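Local coordinates for hypothetical protein PH0250 (PDB 2EKD) that is of unknown function but carries a KaiC-like domain of the P-loop NTPase clan, whose relatives commonly bind nucleotides, at residues F[16-21]-F[148-153]; F[48-53]-F[79-84]; F[73-78]-F[85-90]; F[173-178]-F[188-193]. All coordinates share one frame; numbering follows the deposited sequence.

Contact 1 of 4, residues F[16-21]-F[148-153]; sequences ETVLVE and ERIAFY
Thr17 reaches Tyr153 because its chi1 of -68° sets OG1 beside the backbone N and places CG2 anti to that N; the methyl then meets the tyrosine ring obliquely, CG2 lying 3.6 Å from CE1 of Tyr153. Arg149 is bent at chi2 (-66°), which turns its guanidinium back toward the start of the other strand. There NH1 of Arg149 gives a weak bond to the carbonyl O of Glu16 at 3.1 Å, while CB of Ala151 covers one face of the guanidinium near its rim. The same Glu16 O also accepts from Ala151 N, so two donors hold it. Parallel pairing continues through Val18 N to Ala151 O (2.7 Å), Tyr153 N to Val18 O (2.8 Å) and Val20 N to Tyr153 O (2.7 Å). On the face opposite Thr17 and Tyr153, Val18 and Phe152 lie side by side and point the same way, CB of Val18 being 3.7 Å from CD1 of Phe152; Val20 CG2 comes to the edge of that ring. The strand axes differ by 22°, and every touching residue is buried, evidence of a pair in the middle of the sheet. Phe12 packs edge-to-face on Phe152. Strand 114-119 flanks 149-156 on its far side, and strand 177-182 runs along the other edge of 17-22.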
loop_
_atom_site.group_PDB
_atom_site.type_symbol
_atom_site.label_atom_id
_atom_site.label_comp_id
_atom_site.label_asym_id
_atom_site.label_seq_id
_atom_site.Cartn_x
_atom_site.Cartn_y
_atom_site.Cartn_z
ATOM N N GLU F 16 -15.481 -12.901 -31.442
ATOM C CA GLU F 16 -15.095 -12.855 -30.035
ATOM C C GLU F 16 -13.697 -12.310 -29.798
ATOM O O GLU F 16 -12.811 -12.409 -30.650
ATOM C CB GLU F 16 -15.152 -14.240 -29.381
ATOM C CG GLU F 16 -16.528 -14.698 -28.931
ATOM C CD GLU F 16 -16.461 -15.766 -27.842
ATOM O OE1 GLU F 16 -16.030 -15.446 -26.707
ATOM O OE2 GLU F 16 -16.834 -16.924 -28.116
ATOM N N THR F 17 -13.516 -11.723 -28.624
ATOM C CA THR F 17 -12.214 -11.241 -28.207
ATOM C C THR F 17 -11.968 -12.051 -26.942
ATOM O O THR F 17 -12.700 -11.933 -25.957
ATOM C CB THR F 17 -12.208 -9.740 -27.896
ATOM O OG1 THR F 17 -12.409 -9.009 -29.113
ATOM C CG2 THR F 17 -10.865 -9.335 -27.290
ATOM N N VAL F 18 -10.951 -12.900 -26.994
ATOM C CA VAL F 18 -10.615 -13.764 -25.879
ATOM C C VAL F 18 -9.347 -13.309 -25.175
ATOM O O VAL F 18 -8.285 -13.189 -25.785
ATOM C CB VAL F 18 -10.420 -15.219 -26.362
ATOM C CG1 VAL F 18 -10.320 -16.150 -25.181
ATOM C CG2 VAL F 18 -11.569 -15.621 -27.281
ATOM N N LEU F 19 -9.461 -13.054 -23.881
ATOM C CA LEU F 19 -8.312 -12.640 -23.108
ATOM C C LEU F 19 -7.661 -13.913 -22.574
ATOM O O LEU F 19 -8.323 -14.737 -21.942
ATOM C CB LEU F 19 -8.763 -11.738 -21.959
ATOM C CG LEU F 19 -7.696 -10.942 -21.204
ATOM C CD1 LEU F 19 -6.898 -10.070 -22.173
ATOM C CD2 LEU F 19 -8.381 -10.086 -20.149
ATOM N N VAL F 20 -6.377 -14.084 -22.863
ATOM C CA VAL F 20 -5.626 -15.243 -22.396
ATOM C C VAL F 20 -4.633 -14.748 -21.341
ATOM O O VAL F 20 -3.586 -14.177 -21.672
ATOM C CB VAL F 20 -4.846 -15.914 -23.555
ATOM C CG1 VAL F 20 -4.063 -17.120 -23.036
ATOM C CG2 VAL F 20 -5.816 -16.338 -24.653
ATOM N N GLU F 21 -4.978 -14.958 -20.074
ATOM C CA GLU F 21 -4.141 -14.522 -18.968
ATOM C C GLU F 21 -3.113 -15.573 -18.578
ATOM O O GLU F 21 -3.431 -16.755 -18.419
ATOM C CB GLU F 21 -5.024 -14.157 -17.768
ATOM C CG GLU F 21 -6.088 -13.136 -18.127
ATOM C CD GLU F 21 -6.987 -12.745 -16.972
ATOM O OE1 GLU F 21 -7.157 -13.535 -16.021
ATOM O OE2 GLU F 21 -7.550 -11.640 -17.030
ATOM N N GLU F 148 -14.652 -11.126 -38.888
ATOM C CA GLU F 148 -13.564 -11.593 -39.736
ATOM C C GLU F 148 -12.541 -12.395 -38.934
ATOM O O GLU F 148 -11.689 -13.067 -39.516
ATOM C CB GLU F 148 -12.860 -10.429 -40.439
ATOM C CG GLU F 148 -13.137 -9.071 -39.846
ATOM C CD GLU F 148 -14.511 -8.544 -40.214
ATOM O OE1 GLU F 148 -14.795 -8.439 -41.425
ATOM O OE2 GLU F 148 -15.302 -8.232 -39.298
ATOM N N ARG F 149 -12.622 -12.342 -37.605
ATOM C CA ARG F 149 -11.664 -13.084 -36.799
ATOM C C ARG F 149 -12.106 -13.401 -35.377
ATOM O O ARG F 149 -13.168 -12.975 -34.921
ATOM C CB ARG F 149 -10.341 -12.310 -36.723
ATOM C CG ARG F 149 -10.240 -11.333 -35.536
ATOM C CD ARG F 149 -11.230 -10.171 -35.633
ATOM N NE ARG F 149 -11.193 -9.350 -34.427
ATOM C CZ ARG F 149 -11.856 -9.621 -33.306
ATOM N NH1 ARG F 149 -12.638 -10.691 -33.232
ATOM N NH2 ARG F 149 -11.690 -8.855 -32.235
ATOM N N ILE F 150 -11.261 -14.172 -34.701
ATOM C CA ILE F 150 -11.425 -14.531 -33.297
ATOM C C ILE F 150 -10.058 -14.129 -32.761
ATOM O O ILE F 150 -9.049 -14.733 -33.131
ATOM C CB ILE F 150 -11.601 -16.051 -33.060
ATOM C CG1 ILE F 150 -12.911 -16.549 -33.678
ATOM C CG2 ILE F 150 -11.628 -16.336 -31.552
ATOM C CD1 ILE F 150 -13.280 -17.958 -33.236
ATOM N N ALA F 151 -10.022 -13.094 -31.925
ATOM C CA ALA F 151 -8.766 -12.606 -31.365
ATOM C C ALA F 151 -8.446 -13.223 -30.002
ATOM O O ALA F 151 -9.326 -13.392 -29.152
ATOM C CB ALA F 151 -8.809 -11.086 -31.250
ATOM N N PHE F 152 -7.178 -13.566 -29.808
ATOM C CA PHE F 152 -6.712 -14.136 -28.552
ATOM C C PHE F 152 -5.622 -13.211 -28.018
ATOM O O PHE F 152 -4.499 -13.234 -28.515
ATOM C CB PHE F 152 -6.121 -15.535 -28.774
ATOM C CG PHE F 152 -7.143 -16.593 -29.103
ATOM C CD1 PHE F 152 -7.853 -17.237 -28.092
ATOM C CD2 PHE F 152 -7.400 -16.944 -30.423
ATOM C CE1 PHE F 152 -8.802 -18.216 -28.392
ATOM C CE2 PHE F 152 -8.349 -17.919 -30.733
ATOM C CZ PHE F 152 -9.051 -18.556 -29.715
ATOM N N TYR F 153 -5.953 -12.387 -27.030
ATOM C CA TYR F 153 -4.968 -11.479 -26.448
ATOM C C TYR F 153 -4.215 -12.156 -25.310
ATOM O O TYR F 153 -4.773 -12.365 -24.231
ATOM C CB TYR F 153 -5.632 -10.214 -25.907
ATOM C CG TYR F 153 -6.091 -9.219 -26.949
ATOM C CD1 TYR F 153 -7.232 -9.451 -27.724
ATOM C CD2 TYR F 153 -5.402 -8.023 -27.134
ATOM C CE1 TYR F 153 -7.674 -8.509 -28.648
ATOM C CE2 TYR F 153 -5.832 -7.076 -28.053
ATOM C CZ TYR F 153 -6.965 -7.319 -28.805
ATOM O OH TYR F 153 -7.376 -6.367 -29.708
#

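Contact 2 of 4, residues F[48-53]-F[79-84]; sequences ILDTYY and GTKDIG
The Tyr53 ring has Lys81 over one face and Ile83 CG1 at its edge. CG of Lys81 sits 3.8 Å from the centroid of the Tyr53 ring as a CH-pi contact, and the bends at chi2 and chi4 bring NZ back over it, 4.0 Å from the centroid and off-centre, as a cation-pi contact. The neighbouring Tyr52 ring receives Ile83 O at its edge, and its CE2 packs against Ile83 CG2 at 3.7 Å. The Asp50 carboxylate faces two backbone amides: Lys81 N bonds to OD1 at 2.8 Å from 53° above the carboxylate plane, and Thr80 N points at the OD2 side, at a doubtfully short 2.5 Å from Asp50 OD2. Lys76 NZ adds a salt bridge to OD1. With an alanine here, the Lys81 amide and Lys76 would probably lose a shared acceptor. Lys81 NZ also bonds Asn142 OD1 of the third subunit. One carboxylate thus probably pins the start of the 79-84 connection through its amides and a charge, while Tyr53 and the neighbouring subunit share the lysine cation.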
loop_
_atom_site.group_PDB
_atom_site.type_symbol
_atom_site.label_atom_id
_atom_site.label_comp_id
_atom_site.label_asym_id
_atom_site.label_seq_id
_atom_site.Cartn_x
_atom_site.Cartn_y
_atom_site.Cartn_z
ATOM N N ILE F 48 3.099 -7.003 -30.886
ATOM C CA ILE F 48 3.369 -5.741 -30.212
ATOM C C ILE F 48 4.735 -5.766 -29.538
ATOM O O ILE F 48 5.036 -6.658 -28.741
ATOM C CB ILE F 48 2.301 -5.426 -29.139
ATOM C CG1 ILE F 48 0.906 -5.402 -29.771
ATOM C CG2 ILE F 48 2.599 -4.086 -28.495
ATOM C CD1 ILE F 48 -0.238 -5.384 -28.755
ATOM N N LEU F 49 5.555 -4.778 -29.882
ATOM C CA LEU F 49 6.891 -4.625 -29.318
ATOM C C LEU F 49 7.748 -5.886 -29.278
ATOM O O LEU F 49 8.298 -6.242 -28.238
ATOM C CB LEU F 49 6.773 -4.015 -27.918
ATOM C CG LEU F 49 6.287 -2.560 -27.956
ATOM C CD1 LEU F 49 5.864 -2.084 -26.570
ATOM C CD2 LEU F 49 7.410 -1.682 -28.526
ATOM N N ASP F 50 7.862 -6.549 -30.424
ATOM C CA ASP F 50 8.673 -7.761 -30.563
ATOM C C ASP F 50 8.380 -8.915 -29.602
ATOM O O ASP F 50 9.267 -9.724 -29.317
ATOM C CB ASP F 50 10.166 -7.417 -30.463
ATOM C CG ASP F 50 10.624 -6.467 -31.558
ATOM O OD1 ASP F 50 10.119 -6.571 -32.699
ATOM O OD2 ASP F 50 11.501 -5.622 -31.276
ATOM N N THR F 51 7.145 -9.009 -29.117
ATOM C CA THR F 51 6.795 -10.092 -28.211
ATOM C C THR F 51 6.775 -11.435 -28.952
ATOM O O THR F 51 7.079 -12.477 -28.370
ATOM C CB THR F 51 5.424 -9.832 -27.546
ATOM O OG1 THR F 51 5.470 -8.570 -26.866
ATOM C CG2 THR F 51 5.087 -10.935 -26.541
ATOM N N TYR F 52 6.437 -11.410 -30.240
ATOM C CA TYR F 52 6.398 -12.640 -31.025
ATOM C C TYR F 52 7.800 -13.245 -31.083
ATOM O O TYR F 52 7.974 -14.455 -30.925
ATOM C CB TYR F 52 5.861 -12.355 -32.431
ATOM C CG TYR F 52 5.526 -13.597 -33.233
ATOM C CD1 TYR F 52 4.980 -14.723 -32.616
ATOM C CD2 TYR F 52 5.697 -13.623 -34.621
ATOM C CE1 TYR F 52 4.605 -15.840 -33.359
ATOM C CE2 TYR F 52 5.326 -14.739 -35.376
ATOM C CZ TYR F 52 4.776 -15.842 -34.737
ATOM O OH TYR F 52 4.364 -16.928 -35.474
ATOM N N TYR F 53 8.802 -12.396 -31.286
ATOM C CA TYR F 53 10.187 -12.853 -31.315
ATOM C C TYR F 53 10.534 -13.591 -30.011
ATOM O O TYR F 53 11.194 -14.631 -30.038
ATOM C CB TYR F 53 11.139 -11.663 -31.499
ATOM C CG TYR F 53 12.597 -12.016 -31.276
ATOM C CD1 TYR F 53 13.320 -12.733 -32.231
ATOM C CD2 TYR F 53 13.239 -11.679 -30.081
ATOM C CE1 TYR F 53 14.645 -13.113 -32.001
ATOM C CE2 TYR F 53 14.562 -12.055 -29.840
ATOM C CZ TYR F 53 15.256 -12.776 -30.800
ATOM O OH TYR F 53 16.541 -13.204 -30.536
ATOM N N GLY F 79 8.528 -2.508 -32.532
ATOM C CA GLY F 79 9.421 -3.649 -32.613
ATOM C C GLY F 79 10.531 -3.525 -33.639
ATOM O O GLY F 79 10.478 -2.686 -34.535
ATOM N N THR F 80 11.529 -4.394 -33.503
ATOM C CA THR F 80 12.700 -4.429 -34.374
ATOM C C THR F 80 12.967 -5.831 -34.932
ATOM O O THR F 80 13.626 -5.984 -35.964
ATOM C CB THR F 80 13.953 -3.946 -33.588
ATOM O OG1 THR F 80 14.008 -2.514 -33.623
ATOM C CG2 THR F 80 15.239 -4.537 -34.160
ATOM N N LYS F 81 12.458 -6.850 -34.243
ATOM C CA LYS F 81 12.662 -8.231 -34.662
ATOM C C LYS F 81 11.568 -8.777 -35.566
ATOM O O LYS F 81 10.427 -8.971 -35.142
ATOM C CB LYS F 81 12.806 -9.143 -33.441
ATOM C CG LYS F 81 14.132 -9.024 -32.717
ATOM C CD LYS F 81 14.218 -7.770 -31.881
ATOM C CE LYS F 81 15.567 -7.689 -31.189
ATOM N NZ LYS F 81 15.886 -8.955 -30.469
ATOM N N ASP F 82 11.939 -9.043 -36.812
ATOM C CA ASP F 82 11.014 -9.573 -37.802
ATOM C C ASP F 82 10.909 -11.098 -37.774
ATOM O O ASP F 82 11.859 -11.805 -38.118
ATOM C CB ASP F 82 11.442 -9.122 -39.198
ATOM C CG ASP F 82 10.809 -7.812 -39.608
ATOM O OD1 ASP F 82 10.572 -6.955 -38.731
ATOM O OD2 ASP F 82 10.556 -7.634 -40.819
ATOM N N ILE F 83 9.746 -11.594 -37.361
ATOM C CA ILE F 83 9.479 -13.027 -37.320
ATOM C C ILE F 83 8.160 -13.246 -38.053
ATOM O O ILE F 83 7.172 -12.562 -37.778
ATOM C CB ILE F 83 9.339 -13.548 -35.876
ATOM C CG1 ILE F 83 10.659 -13.360 -35.121
ATOM C CG2 ILE F 83 8.942 -15.024 -35.893
ATOM C CD1 ILE F 83 11.816 -14.189 -35.675
ATOM N N GLY F 84 8.155 -14.187 -38.993
ATOM C CA GLY F 84 6.955 -14.462 -39.760
ATOM C C GLY F 84 6.865 -13.572 -40.986
ATOM O O GLY F 84 7.778 -12.802 -41.259
#

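Contact 3 of 4, residues F[73-78]-F[85-90]; sequences QVIKMG and RVIGRL
Strands 73-77 and 85-90 form a parallel pair at one margin of the mixed sheet, joined by the seven residues 78-84, which contain no helix. Backbone bonds come first: Val74 N to Arg85 O and Ile87 N to Val74 O are both 2.8 Å, and Lys76 N to Gly88 O is followed by Leu90 N to Lys76 O at 2.7 Å. Val74 pairs with Val86 but Lys76 with Arg89, so the outer strand carries one additional residue between those pairs; the axes differ by 47°. Apolar contacts gather on the face of Ile75, Met77 and Leu90, where helix 99-105 also packs. CD1 of Leu90 touches CE of the selenomethionine Met77 at 3.9 Å, the two side chains lying side by side, and also meets CG2 of Ile75. On the other face, with Val74 and Val86, lie Lys76 and Arg89: Lys76 turns NZ away from this pair to Asp47 and the carbonyl of Lys81, while its CD packs on Val86 CG2 at 3.8 Å. Arg89 forms a salt bridge with Asp82. Ile87 CG1 takes the crowded position between backbone N and carbonyl carbon (chi1 59°), which places CG1 3.4 Å from Val74 O.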
loop_
_atom_site.group_PDB
_atom_site.type_symbol
_atom_site.label_atom_id
_atom_site.label_comp_id
_atom_site.label_asym_id
_atom_site.label_seq_id
_atom_site.Cartn_x
_atom_site.Cartn_y
_atom_site.Cartn_z
ATOM N N GLN F 73 1.180 -14.935 -41.233
ATOM C CA GLN F 73 1.205 -13.508 -41.524
ATOM C C GLN F 73 1.259 -12.730 -40.208
ATOM O O GLN F 73 0.647 -13.122 -39.212
ATOM C CB GLN F 73 -0.030 -13.112 -42.335
ATOM C CG GLN F 73 -0.238 -13.977 -43.584
ATOM C CD GLN F 73 -1.407 -13.512 -44.432
ATOM O OE1 GLN F 73 -1.259 -12.647 -45.295
ATOM N NE2 GLN F 73 -2.582 -14.072 -44.177
ATOM N N VAL F 74 1.992 -11.623 -40.211
ATOM C CA VAL F 74 2.161 -10.817 -39.014
ATOM C C VAL F 74 1.993 -9.315 -39.229
ATOM O O VAL F 74 2.448 -8.761 -40.226
ATOM C CB VAL F 74 3.568 -11.063 -38.401
ATOM C CG1 VAL F 74 3.793 -10.149 -37.201
ATOM C CG2 VAL F 74 3.713 -12.523 -37.994
ATOM N N ILE F 75 1.321 -8.671 -38.281
ATOM C CA ILE F 75 1.124 -7.228 -38.305
ATOM C C ILE F 75 1.911 -6.721 -37.101
ATOM O O ILE F 75 1.512 -6.932 -35.951
ATOM C CB ILE F 75 -0.353 -6.836 -38.131
ATOM C CG1 ILE F 75 -1.173 -7.344 -39.319
ATOM C CG2 ILE F 75 -0.476 -5.312 -38.014
ATOM C CD1 ILE F 75 -2.638 -6.965 -39.253
ATOM N N LYS F 76 3.041 -6.073 -37.366
ATOM C CA LYS F 76 3.889 -5.567 -36.297
ATOM C C LYS F 76 3.442 -4.211 -35.782
ATOM O O LYS F 76 3.088 -3.330 -36.555
ATOM C CB LYS F 76 5.352 -5.491 -36.764
ATOM C CG LYS F 76 5.998 -6.857 -36.979
ATOM C CD LYS F 76 7.492 -6.751 -37.302
ATOM C CE LYS F 76 8.313 -6.189 -36.138
ATOM N NZ LYS F 76 8.405 -7.132 -34.980
HETATM N N MSE F 77 3.446 -4.067 -34.463
HETATM C CA MSE F 77 3.068 -2.817 -33.814
HETATM C C MSE F 77 4.304 -2.417 -33.007
HETATM O O MSE F 77 4.443 -2.748 -31.829
HETATM C CB MSE F 77 1.837 -3.049 -32.926
HETATM C CG MSE F 77 0.717 -3.801 -33.674
HETATM SE SE MSE F 77 -0.824 -4.061 -32.769
HETATM C CE MSE F 77 -1.944 -4.475 -34.107
ATOM N N GLY F 78 5.214 -1.714 -33.676
ATOM C CA GLY F 78 6.463 -1.320 -33.053
ATOM C C GLY F 78 7.372 -2.528 -33.185
ATOM O O GLY F 78 7.024 -3.483 -33.882
ATOM N N ARG F 85 5.767 -13.678 -41.726
ATOM C CA ARG F 85 5.569 -12.873 -42.928
ATOM C C ARG F 85 4.912 -11.553 -42.558
ATOM O O ARG F 85 3.694 -11.484 -42.395
ATOM C CB ARG F 85 4.684 -13.621 -43.930
ATOM C CG ARG F 85 5.248 -14.953 -44.390
ATOM C CD ARG F 85 4.261 -15.690 -45.286
ATOM N NE ARG F 85 4.734 -17.024 -45.644
ATOM C CZ ARG F 85 4.024 -17.908 -46.335
ATOM N NH1 ARG F 85 2.801 -17.602 -46.746
ATOM N NH2 ARG F 85 4.537 -19.099 -46.615
ATOM N N VAL F 86 5.719 -10.506 -42.427
ATOM C CA VAL F 86 5.161 -9.204 -42.069
ATOM C C VAL F 86 4.359 -8.589 -43.222
ATOM O O VAL F 86 4.870 -8.317 -44.299
ATOM C CB VAL F 86 6.321 -8.279 -41.705
ATOM C CG1 VAL F 86 5.798 -6.876 -41.401
ATOM C CG2 VAL F 86 7.054 -8.817 -40.490
ATOM N N ILE F 87 3.047 -8.407 -42.980
ATOM C CA ILE F 87 2.211 -7.798 -44.012
ATOM C C ILE F 87 1.917 -6.327 -43.714
ATOM O O ILE F 87 1.248 -5.629 -44.463
ATOM C CB ILE F 87 0.898 -8.579 -44.106
ATOM C CG1 ILE F 87 0.174 -8.564 -42.756
ATOM C CG2 ILE F 87 1.186 -10.046 -44.471
ATOM C CD1 ILE F 87 -1.301 -8.945 -42.884
ATOM N N GLY F 88 2.414 -5.863 -42.552
ATOM C CA GLY F 88 2.160 -4.476 -42.177
ATOM C C GLY F 88 2.929 -4.077 -40.916
ATOM O O GLY F 88 3.270 -4.902 -40.079
ATOM N N ARG F 89 3.179 -2.778 -40.811
ATOM C CA ARG F 89 3.875 -2.209 -39.665
ATOM C C ARG F 89 3.070 -1.003 -39.196
ATOM O O ARG F 89 2.815 -0.078 -39.966
ATOM C CB ARG F 89 5.293 -1.783 -40.058
ATOM C CG ARG F 89 6.176 -2.934 -40.518
ATOM C CD ARG F 89 7.637 -2.509 -40.684
ATOM N NE ARG F 89 8.521 -3.666 -40.838
ATOM C CZ ARG F 89 8.496 -4.496 -41.876
ATOM N NH1 ARG F 89 7.633 -4.299 -42.865
ATOM N NH2 ARG F 89 9.331 -5.527 -41.925
ATOM N N LEU F 90 2.652 -1.024 -37.938
ATOM C CA LEU F 90 1.868 0.071 -37.389
ATOM C C LEU F 90 2.660 0.869 -36.366
ATOM O O LEU F 90 3.471 0.318 -35.618
ATOM C CB LEU F 90 0.594 -0.462 -36.741
ATOM C CG LEU F 90 -0.475 -1.050 -37.657
ATOM C CD1 LEU F 90 -1.549 -1.704 -36.806
ATOM C CD2 LEU F 90 -1.071 0.050 -38.537
#

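Contact 4 of 4, residues F[173-178]-F[188-193]; sequences EVVTSI and IKKSIK
The beta hairpin of strands 177-182 and 185-190 is joined here to the end of helix 165-174, and Ile178 and Lys190 form the hydrogen-bonded antiparallel pair at its base. Ile178 N donates to Lys190 O at 3.1 Å. In return, Ile178 O receives two weak bonds, from Lys189 N at 3.0 Å and from Lys190 N at 3.4 Å. Because two successive residues face Ile178, this is a classic beta bulge. The Ile178 side chain is shared by both lysines: CG2 packs on CB and CD of Lys189, while CD1 touches CE of Lys190 at 4.0 Å. Lys190 has CG anti to its N (chi1 -171°) and bends at chi3 (76°), a shape that carries NZ back to the helix terminus. There NZ donates to Val175 O at 2.8 Å, and a water accepts from NZ at 3.0 Å and donates to Glu173 O. Glu172 O and, in the second subunit, Gly24 O also lie within hydrogen-bonding range, so four acceptors share its three N-H groups. A leucine in place of Lys190 would probably leave the Val175 carbonyl and the bridging water without their donor at the helix end. Beyond the hairpin, Ser191 OG accepts from Lys193 N in an ST turn, and CD1 of Ile192 packs against CB of Thr176 at 3.9 Å, beside Ala62 of the second subunit.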
loop_
_atom_site.group_PDB
_atom_site.type_symbol
_atom_site.label_atom_id
_atom_site.label_comp_id
_atom_site.label_asym_id
_atom_site.label_seq_id
_atom_site.Cartn_x
_atom_site.Cartn_y
_atom_site.Cartn_z
ATOM N N GLU F 173 -13.605 -6.784 -18.619
ATOM C CA GLU F 173 -14.984 -6.391 -18.879
ATOM C C GLU F 173 -15.334 -6.329 -20.373
ATOM O O GLU F 173 -16.375 -6.829 -20.792
ATOM C CB GLU F 173 -15.269 -5.021 -18.248
ATOM C CG GLU F 173 -16.733 -4.597 -18.341
ATOM C CD GLU F 173 -16.999 -3.187 -17.813
ATOM O OE1 GLU F 173 -16.415 -2.792 -16.775
ATOM O OE2 GLU F 173 -17.819 -2.476 -18.433
ATOM N N VAL F 174 -14.461 -5.716 -21.172
ATOM C CA VAL F 174 -14.722 -5.554 -22.597
ATOM C C VAL F 174 -14.587 -6.789 -23.471
ATOM O O VAL F 174 -15.144 -6.827 -24.570
ATOM C CB VAL F 174 -13.847 -4.434 -23.199
ATOM C CG1 VAL F 174 -14.087 -3.130 -22.442
ATOM C CG2 VAL F 174 -12.383 -4.830 -23.150
ATOM N N VAL F 175 -13.853 -7.800 -23.009
ATOM C CA VAL F 175 -13.702 -9.004 -23.811
ATOM C C VAL F 175 -14.911 -9.927 -23.648
ATOM O O VAL F 175 -15.676 -9.788 -22.689
ATOM C CB VAL F 175 -12.395 -9.765 -23.453
ATOM C CG1 VAL F 175 -11.192 -8.842 -23.663
ATOM C CG2 VAL F 175 -12.448 -10.282 -22.014
ATOM N N THR F 176 -15.084 -10.859 -24.585
ATOM C CA THR F 176 -16.208 -11.798 -24.544
ATOM C C THR F 176 -15.902 -13.098 -23.795
ATOM O O THR F 176 -16.812 -13.756 -23.293
ATOM C CB THR F 176 -16.701 -12.152 -25.972
ATOM O OG1 THR F 176 -15.590 -12.580 -26.772
ATOM C CG2 THR F 176 -17.358 -10.946 -26.623
ATOM N N SER F 177 -14.630 -13.477 -23.736
ATOM C CA SER F 177 -14.233 -14.689 -23.024
ATOM C C SER F 177 -12.885 -14.477 -22.354
ATOM O O SER F 177 -12.036 -13.727 -22.853
ATOM C CB SER F 177 -14.131 -15.895 -23.969
ATOM O OG SER F 177 -15.390 -16.513 -24.186
ATOM N N ILE F 178 -12.697 -15.131 -21.216
ATOM C CA ILE F 178 -11.439 -15.025 -20.492
ATOM C C ILE F 178 -10.921 -16.408 -20.142
ATOM O O ILE F 178 -11.648 -17.227 -19.583
ATOM C CB ILE F 178 -11.589 -14.225 -19.181
ATOM C CG1 ILE F 178 -12.048 -12.795 -19.494
ATOM C CG2 ILE F 178 -10.261 -14.228 -18.425
ATOM C CD1 ILE F 178 -12.370 -11.957 -18.261
ATOM N N ILE F 188 -11.657 -21.384 -17.635
ATOM C CA ILE F 188 -12.519 -20.519 -18.424
ATOM C C ILE F 188 -13.256 -19.638 -17.428
ATOM O O ILE F 188 -14.330 -19.995 -16.955
ATOM C CB ILE F 188 -13.525 -21.341 -19.238
ATOM C CG1 ILE F 188 -12.756 -22.269 -20.192
ATOM C CG2 ILE F 188 -14.461 -20.410 -20.010
ATOM C CD1 ILE F 188 -13.611 -23.223 -20.983
ATOM N N LYS F 189 -12.655 -18.498 -17.097
ATOM C CA LYS F 189 -13.238 -17.556 -16.147
ATOM C C LYS F 189 -14.508 -16.890 -16.662
ATOM O O LYS F 189 -15.373 -16.510 -15.878
ATOM C CB LYS F 189 -12.226 -16.456 -15.793
ATOM C CG LYS F 189 -11.091 -16.897 -14.892
ATOM C CD LYS F 189 -10.002 -15.824 -14.796
ATOM C CE LYS F 189 -10.544 -14.504 -14.268
ATOM N NZ LYS F 189 -9.483 -13.462 -14.141
ATOM N N LYS F 190 -14.603 -16.719 -17.975
ATOM C CA LYS F 190 -15.776 -16.080 -18.563
ATOM C C LYS F 190 -16.015 -16.630 -19.955
ATOM O O LYS F 190 -15.073 -17.013 -20.657
ATOM C CB LYS F 190 -15.601 -14.550 -18.630
ATOM C CG LYS F 190 -16.880 -13.824 -19.045
ATOM C CD LYS F 190 -16.826 -12.299 -18.881
ATOM C CE LYS F 190 -16.017 -11.622 -19.973
ATOM N NZ LYS F 190 -16.262 -10.144 -20.008
ATOM N N SER F 191 -17.279 -16.681 -20.354
ATOM C CA SER F 191 -17.597 -17.196 -21.680
ATOM C C SER F 191 -19.006 -16.795 -22.127
ATOM O O SER F 191 -19.887 -16.496 -21.331
ATOM C CB SER F 191 -17.480 -18.719 -21.645
ATOM O OG SER F 191 -17.841 -19.250 -22.920
ATOM N N ILE F 192 -19.191 -16.749 -23.461
ATOM C CA ILE F 192 -20.526 -16.510 -23.999
ATOM C C ILE F 192 -21.411 -17.744 -23.809
ATOM O O ILE F 192 -22.631 -17.677 -23.698
ATOM C CB ILE F 192 -20.383 -16.221 -25.492
ATOM C CG1 ILE F 192 -19.823 -14.817 -25.721
ATOM C CG2 ILE F 192 -21.767 -16.289 -26.167
ATOM C CD1 ILE F 192 -19.535 -14.550 -27.201
ATOM N N LYS F 193 -20.739 -18.912 -23.819
ATOM C CA LYS F 193 -21.444 -20.177 -23.658
ATOM C C LYS F 193 -21.449 -20.622 -22.194
ATOM O O LYS F 193 -20.500 -21.212 -21.694
ATOM C CB LYS F 193 -20.736 -21.219 -24.532
ATOM C CG LYS F 193 -20.575 -20.721 -25.970
ATOM C CD LYS F 193 -19.842 -21.711 -26.879
ATOM C CE LYS F 193 -19.618 -21.141 -28.283
ATOM N NZ LYS F 193 -19.003 -22.150 -29.146
HETATM O O HOH W 1 -18.393 -8.167 -19.453
#

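Overall arrangement
From the N terminus, strand 17-22 comes first, and contact 1 closes the longest loop when 149-156 pairs beside it. Contacts 2 and 3 are both nested inside that loop and cross each other, since 79-84 lies between the two strands of contact 3; Lys76 and Asp82 help bind them together, with their centres about 9 Å apart. They tie the start of helix 51-61 to the sheet margin formed by 85-90. Contact 4 follows contact 1 in series, closing a short hairpin loop on the opposite side of the chain's centre from contacts 2 and 3. It touches contact 1 directly, because 177-182 is the sheet neighbour of 17-22.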